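Long-range contacts in chitin deacetylase (Bombyx mori, PDB 5ZNT), which removes acetyl groups from the N-acetylglucosamine residues of chitin with the help of a zinc ion, yielding chitosan and acetate: residues Asp244-Phe249 / Glu282-Trp287; Asp217-Pro222 / Leu250-Asp255. All coordinates share one frame; numbering follows the deposited sequence.

Contact 1 of 2, residues Asp244-Phe249 / Glu282-Trp287; sequences DQFYNF and EAFLYW
Y247 reaches from helix 243-258 into the angle between two aromatic side chains of helix 278-294, Y286 and W287, and its ring has most of the contact. The edge of Y286 is turned toward the face of Y247 in an offset edge-to-face pair, the ring planes inclined by 78° and the centroids 5.7 Å apart. CD1 of Y286 makes the closest approach, 3.8 Å from CE1 of Y247. On W287 the indole is met at its edge, where CD1 lies 4.1 Å from CE1 of Y247. With CG trans to the backbone nitrogen (chi1 172°), the phenol of Y247 is carried across to the neighbouring helix, although its CB starts out along the flank. The hydroxyl then bonds to E290, one turn beyond Y286, and is also joined to the Y286 hydroxyl through a water that gives Y247 OH a weak bond and lies 2.8 Å from Y286 OH. Replacing Y247 by an alanine would probably leave E290 without this hydroxyl partner and open a gap against Y286 and W287.

Between the backbones the spacer is small: CB of A283 sits 4.3 Å from CB of Y247, and the CA atoms of these two residues are only 5.6 Å apart. On the inner side F246 sends CE2 to within 3.9 Å of CB of F284, while its ring also meets W273 edge-to-face. A283 thus permits the close approach of two helices running broadly the same way, their local axes crossing at -34°. Beside it Y247, Y286 and W287 form an aromatic cluster, which joins two outer helices of the barrel-like CE4 deacetylase domain.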
# COMPACT_ATOMS: atom_id res chain seq x y z
N ASP A 244 6.92 15.06 -19.17
CA ASP A 244 8.11 14.40 -19.71
C ASP A 244 9.07 13.98 -18.62
O ASP A 244 9.64 12.88 -18.67
CB ASP A 244 8.83 15.32 -20.70
CG ASP A 244 9.71 14.54 -21.66
OD1 ASP A 244 9.13 13.77 -22.48
OD2 ASP A 244 10.96 14.66 -21.60
N GLN A 245 9.29 14.85 -17.63
CA GLN A 245 10.17 14.49 -16.52
C GLN A 245 9.62 13.28 -15.77
O GLN A 245 10.38 12.38 -15.41
CB GLN A 245 10.33 15.67 -15.56
CG GLN A 245 11.11 16.85 -16.12
CD GLN A 245 11.04 18.10 -15.23
OE1 GLN A 245 10.20 18.18 -14.33
NE2 GLN A 245 11.90 19.08 -15.50
N PHE A 246 8.31 13.27 -15.52
CA PHE A 246 7.67 12.15 -14.83
C PHE A 246 7.81 10.86 -15.63
O PHE A 246 8.12 9.81 -15.07
CB PHE A 246 6.19 12.48 -14.59
CG PHE A 246 5.46 11.48 -13.71
CD1 PHE A 246 6.14 10.78 -12.72
CD2 PHE A 246 4.11 11.25 -13.87
CE1 PHE A 246 5.48 9.87 -11.91
CE2 PHE A 246 3.44 10.33 -13.05
CZ PHE A 246 4.13 9.64 -12.08
N TYR A 247 7.59 10.94 -16.95
CA TYR A 247 7.76 9.77 -17.80
C TYR A 247 9.18 9.21 -17.70
O TYR A 247 9.38 8.02 -17.44
CB TYR A 247 7.37 10.13 -19.24
CG TYR A 247 7.70 9.02 -20.23
CD1 TYR A 247 6.88 7.90 -20.36
CD2 TYR A 247 8.87 9.08 -21.00
CE1 TYR A 247 7.20 6.88 -21.25
CE2 TYR A 247 9.20 8.06 -21.89
CZ TYR A 247 8.37 6.97 -22.01
OH TYR A 247 8.73 5.98 -22.88
N ASN A 248 10.20 10.08 -17.83
CA ASN A 248 11.57 9.59 -17.72
C ASN A 248 11.87 9.08 -16.32
O ASN A 248 12.59 8.09 -16.15
CB ASN A 248 12.55 10.70 -18.12
CG ASN A 248 12.37 11.14 -19.57
OD1 ASN A 248 12.05 10.33 -20.43
ND2 ASN A 248 12.55 12.42 -19.83
N PHE A 249 11.31 9.73 -15.30
CA PHE A 249 11.47 9.27 -13.92
C PHE A 249 10.91 7.85 -13.75
O PHE A 249 11.55 6.99 -13.13
CB PHE A 249 10.77 10.29 -13.02
CG PHE A 249 10.58 9.85 -11.60
CD1 PHE A 249 11.55 10.10 -10.65
CD2 PHE A 249 9.40 9.24 -11.21
CE1 PHE A 249 11.36 9.74 -9.33
CE2 PHE A 249 9.20 8.87 -9.89
CZ PHE A 249 10.18 9.12 -8.95
N GLU A 282 -1.55 12.01 -17.67
CA GLU A 282 -1.35 11.61 -19.06
C GLU A 282 -0.03 10.85 -19.23
O GLU A 282 0.01 9.80 -19.89
CB GLU A 282 -1.38 12.83 -19.98
CG GLU A 282 -0.95 12.50 -21.41
CD GLU A 282 -1.03 13.70 -22.34
OE1 GLU A 282 -2.10 14.35 -22.39
OE2 GLU A 282 -0.03 13.99 -23.02
N ALA A 283 1.04 11.35 -18.62
CA ALA A 283 2.33 10.66 -18.70
C ALA A 283 2.28 9.30 -18.01
O ALA A 283 2.87 8.33 -18.48
CB ALA A 283 3.43 11.54 -18.10
N PHE A 284 1.57 9.22 -16.88
CA PHE A 284 1.49 7.96 -16.15
C PHE A 284 0.77 6.90 -16.97
O PHE A 284 1.22 5.75 -17.05
CB PHE A 284 0.76 8.20 -14.82
CG PHE A 284 0.67 6.98 -13.94
CD1 PHE A 284 1.78 6.18 -13.72
CD2 PHE A 284 -0.52 6.66 -13.32
CE1 PHE A 284 1.70 5.06 -12.90
CE2 PHE A 284 -0.61 5.54 -12.49
CZ PHE A 284 0.51 4.74 -12.28
N LEU A 285 -0.37 7.25 -17.55
CA LEU A 285 -1.11 6.30 -18.36
C LEU A 285 -0.33 5.91 -19.62
O LEU A 285 -0.30 4.73 -19.99
CB LEU A 285 -2.48 6.88 -18.71
CG LEU A 285 -3.34 7.11 -17.46
CD1 LEU A 285 -4.73 7.60 -17.84
CD2 LEU A 285 -3.41 5.83 -16.61
N TYR A 286 0.29 6.89 -20.28
CA TYR A 286 1.16 6.56 -21.41
C TYR A 286 2.20 5.54 -21.00
O TYR A 286 2.41 4.53 -21.70
CB TYR A 286 1.82 7.84 -21.94
CG TYR A 286 2.64 7.60 -23.18
CD1 TYR A 286 3.93 7.09 -23.10
CD2 TYR A 286 2.13 7.90 -24.44
CE1 TYR A 286 4.69 6.86 -24.23
CE2 TYR A 286 2.88 7.68 -25.58
CZ TYR A 286 4.16 7.16 -25.47
OH TYR A 286 4.92 6.93 -26.61
N TRP A 287 2.87 5.78 -19.87
CA TRP A 287 3.89 4.86 -19.38
C TRP A 287 3.32 3.48 -19.11
O TRP A 287 3.89 2.46 -19.54
CB TRP A 287 4.53 5.45 -18.11
CG TRP A 287 5.58 4.57 -17.55
CD1 TRP A 287 6.88 4.45 -18.00
CD2 TRP A 287 5.46 3.67 -16.43
NE1 TRP A 287 7.56 3.54 -17.24
CE2 TRP A 287 6.72 3.05 -16.27
CE3 TRP A 287 4.41 3.33 -15.55
CZ2 TRP A 287 6.96 2.11 -15.27
CZ3 TRP A 287 4.66 2.40 -14.56
CH2 TRP A 287 5.93 1.79 -14.44
O HOH W 1 7.63 6.47 -26.07

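Contact 2 of 2, residues Asp217-Pro222 / Leu250-Asp255; sequences DRREDP and LNHNFD
OD2 of D217 is gripped from two directions, by H252 of helix 243-258 and by R219 of its own loop. The histidine brings NE2 to 2.8 Å in a nearly straight bond (171°); the oxygen lies in the plane of the imidazole, whereas the histidine stands well above the carboxylate plane. That leaves the syn side of the carboxylate to R219, which docks side-on, NH2 to OD2 at 2.8 Å and NE to OD1 at 3.0 Å. OD1 also accepts the backbone N of R219, an Asx turn, and with donors on both oxygens the carboxylate is held against turning. The concentration of donors would probably favour the charged form of D217.

N253 fastens the backbone of the same residue. Its OD1 takes the amide N of D217 at 2.7 Å and its ND2 gives to D217 O at 2.9 Å. N253 OD1 also accepts from R256, and its ND2 also gives to the carbonyl of F249. A chi1 of -76°, CG opposite the carbonyl carbon, presents both amide atoms to the backbone of D217.

P222 lies over one face of the imidazole: CG sits 3.4 Å from the ring centroid and 8° off its normal, a CH-pi contact, while CA of P222 lies over the guanidinium of R219. A His-carboxylate hydrogen bond combined with an Asx turn here anchors the loop after strand 209-214 to helix 243-258, away from the zinc site.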
# COMPACT_ATOMS: atom_id res chain seq x y z
N ASP A 217 14.74 7.24 -7.30
CA ASP A 217 15.82 8.14 -7.71
C ASP A 217 15.21 9.27 -8.53
O ASP A 217 14.66 9.04 -9.61
CB ASP A 217 16.87 7.35 -8.51
CG ASP A 217 18.07 8.19 -8.96
OD1 ASP A 217 18.12 9.42 -8.73
OD2 ASP A 217 18.98 7.60 -9.56
N ARG A 218 15.27 10.48 -8.00
CA ARG A 218 14.62 11.60 -8.67
C ARG A 218 15.57 12.37 -9.59
O ARG A 218 15.17 13.41 -10.13
CB ARG A 218 14.06 12.55 -7.62
CG ARG A 218 15.20 13.15 -6.85
CD ARG A 218 14.83 14.41 -6.20
NE ARG A 218 14.24 14.14 -4.90
CZ ARG A 218 14.02 15.08 -4.00
NH1 ARG A 218 14.38 16.33 -4.27
NH2 ARG A 218 13.46 14.76 -2.83
N ARG A 219 16.81 11.92 -9.75
CA ARG A 219 17.79 12.67 -10.53
C ARG A 219 17.33 12.77 -11.98
O ARG A 219 17.06 11.75 -12.62
CB ARG A 219 19.16 12.02 -10.44
CG ARG A 219 19.91 12.32 -9.15
CD ARG A 219 21.22 11.55 -9.12
NE ARG A 219 21.00 10.14 -9.41
CZ ARG A 219 21.96 9.29 -9.77
NH1 ARG A 219 23.22 9.71 -9.89
NH2 ARG A 219 21.66 8.02 -10.03
N GLU A 220 17.23 14.00 -12.48
CA GLU A 220 16.80 14.22 -13.86
C GLU A 220 17.83 13.66 -14.85
O GLU A 220 17.47 13.23 -15.95
CB GLU A 220 16.57 15.71 -14.11
CG GLU A 220 15.69 16.03 -15.30
CD GLU A 220 15.23 17.48 -15.30
OE1 GLU A 220 14.62 17.93 -16.30
OE2 GLU A 220 15.47 18.17 -14.28
N ASP A 221 19.10 13.63 -14.46
CA ASP A 221 20.17 13.07 -15.27
C ASP A 221 20.96 12.10 -14.40
O ASP A 221 21.99 12.47 -13.81
CB ASP A 221 21.07 14.18 -15.82
CG ASP A 221 21.97 13.68 -16.93
OD1 ASP A 221 21.59 12.70 -17.61
OD2 ASP A 221 23.06 14.26 -17.11
N PRO A 222 20.50 10.85 -14.29
CA PRO A 222 21.16 9.88 -13.39
C PRO A 222 22.58 9.52 -13.80
O PRO A 222 23.26 8.76 -13.10
CB PRO A 222 20.23 8.66 -13.47
CG PRO A 222 18.92 9.17 -14.00
CD PRO A 222 19.28 10.30 -14.91
N LEU A 250 9.74 7.58 -14.33
CA LEU A 250 9.19 6.23 -14.24
C LEU A 250 10.07 5.21 -14.97
O LEU A 250 10.30 4.12 -14.46
CB LEU A 250 7.78 6.20 -14.81
CG LEU A 250 6.73 6.96 -14.00
CD1 LEU A 250 5.55 7.24 -14.91
CD2 LEU A 250 6.31 6.17 -12.75
N ASN A 251 10.56 5.56 -16.17
CA ASN A 251 11.44 4.63 -16.89
C ASN A 251 12.73 4.37 -16.13
O ASN A 251 13.17 3.23 -16.03
CB ASN A 251 11.76 5.17 -18.27
CG ASN A 251 10.71 4.82 -19.26
OD1 ASN A 251 9.93 3.89 -19.07
ND2 ASN A 251 10.66 5.58 -20.35
N HIS A 252 13.35 5.44 -15.60
CA HIS A 252 14.63 5.27 -14.90
C HIS A 252 14.48 4.37 -13.69
O HIS A 252 15.31 3.48 -13.45
CB HIS A 252 15.20 6.64 -14.49
CG HIS A 252 16.39 6.55 -13.58
ND1 HIS A 252 17.51 5.80 -13.88
CD2 HIS A 252 16.62 7.10 -12.37
CE1 HIS A 252 18.38 5.90 -12.89
NE2 HIS A 252 17.86 6.67 -11.95
N ASN A 253 13.42 4.57 -12.89
CA ASN A 253 13.30 3.75 -11.70
C ASN A 253 12.78 2.36 -12.02
O ASN A 253 13.16 1.39 -11.35
CB ASN A 253 12.43 4.48 -10.67
CG ASN A 253 13.19 5.61 -9.99
OD1 ASN A 253 14.08 5.36 -9.19
ND2 ASN A 253 12.86 6.84 -10.32
N PHE A 254 11.94 2.22 -13.04
CA PHE A 254 11.64 0.88 -13.53
C PHE A 254 12.93 0.13 -13.88
O PHE A 254 13.14 -1.01 -13.44
CB PHE A 254 10.71 0.96 -14.74
CG PHE A 254 10.42 -0.39 -15.37
CD1 PHE A 254 9.36 -1.16 -14.94
CD2 PHE A 254 11.24 -0.89 -16.38
CE1 PHE A 254 9.11 -2.41 -15.49
CE2 PHE A 254 10.99 -2.14 -16.95
CZ PHE A 254 9.93 -2.89 -16.51
N ASP A 255 13.81 0.76 -14.66
CA ASP A 255 15.04 0.09 -15.08
C ASP A 255 15.92 -0.27 -13.89
O ASP A 255 16.53 -1.35 -13.87
CB ASP A 255 15.83 0.95 -16.07
CG ASP A 255 15.13 1.10 -17.41
OD1 ASP A 255 14.28 0.24 -17.76
OD2 ASP A 255 15.41 2.09 -18.11

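In the fold
Both contacts draw on helix 243-258, contact 1 on its first turns and contact 2 on the turns that follow, and their centres lie about 11 Å apart. Contact 1 is the more buried, joining this helix to helix 278-294 by aromatic and aliphatic packing, with the hydroxyls of Y247 and Y286 and their water at its more exposed end. Contact 2 is only partly buried and ties the helix to an irregular loop, where charges and amides fix the backbone. They meet where F249 packs on the carbonyl of D217, where Q245 makes a weak hydrogen bond to E220, and where NE1 of W287 makes a weak bond to OD1 of N251. The helix offers a hydrophobic flank to one partner and a polar one to the other.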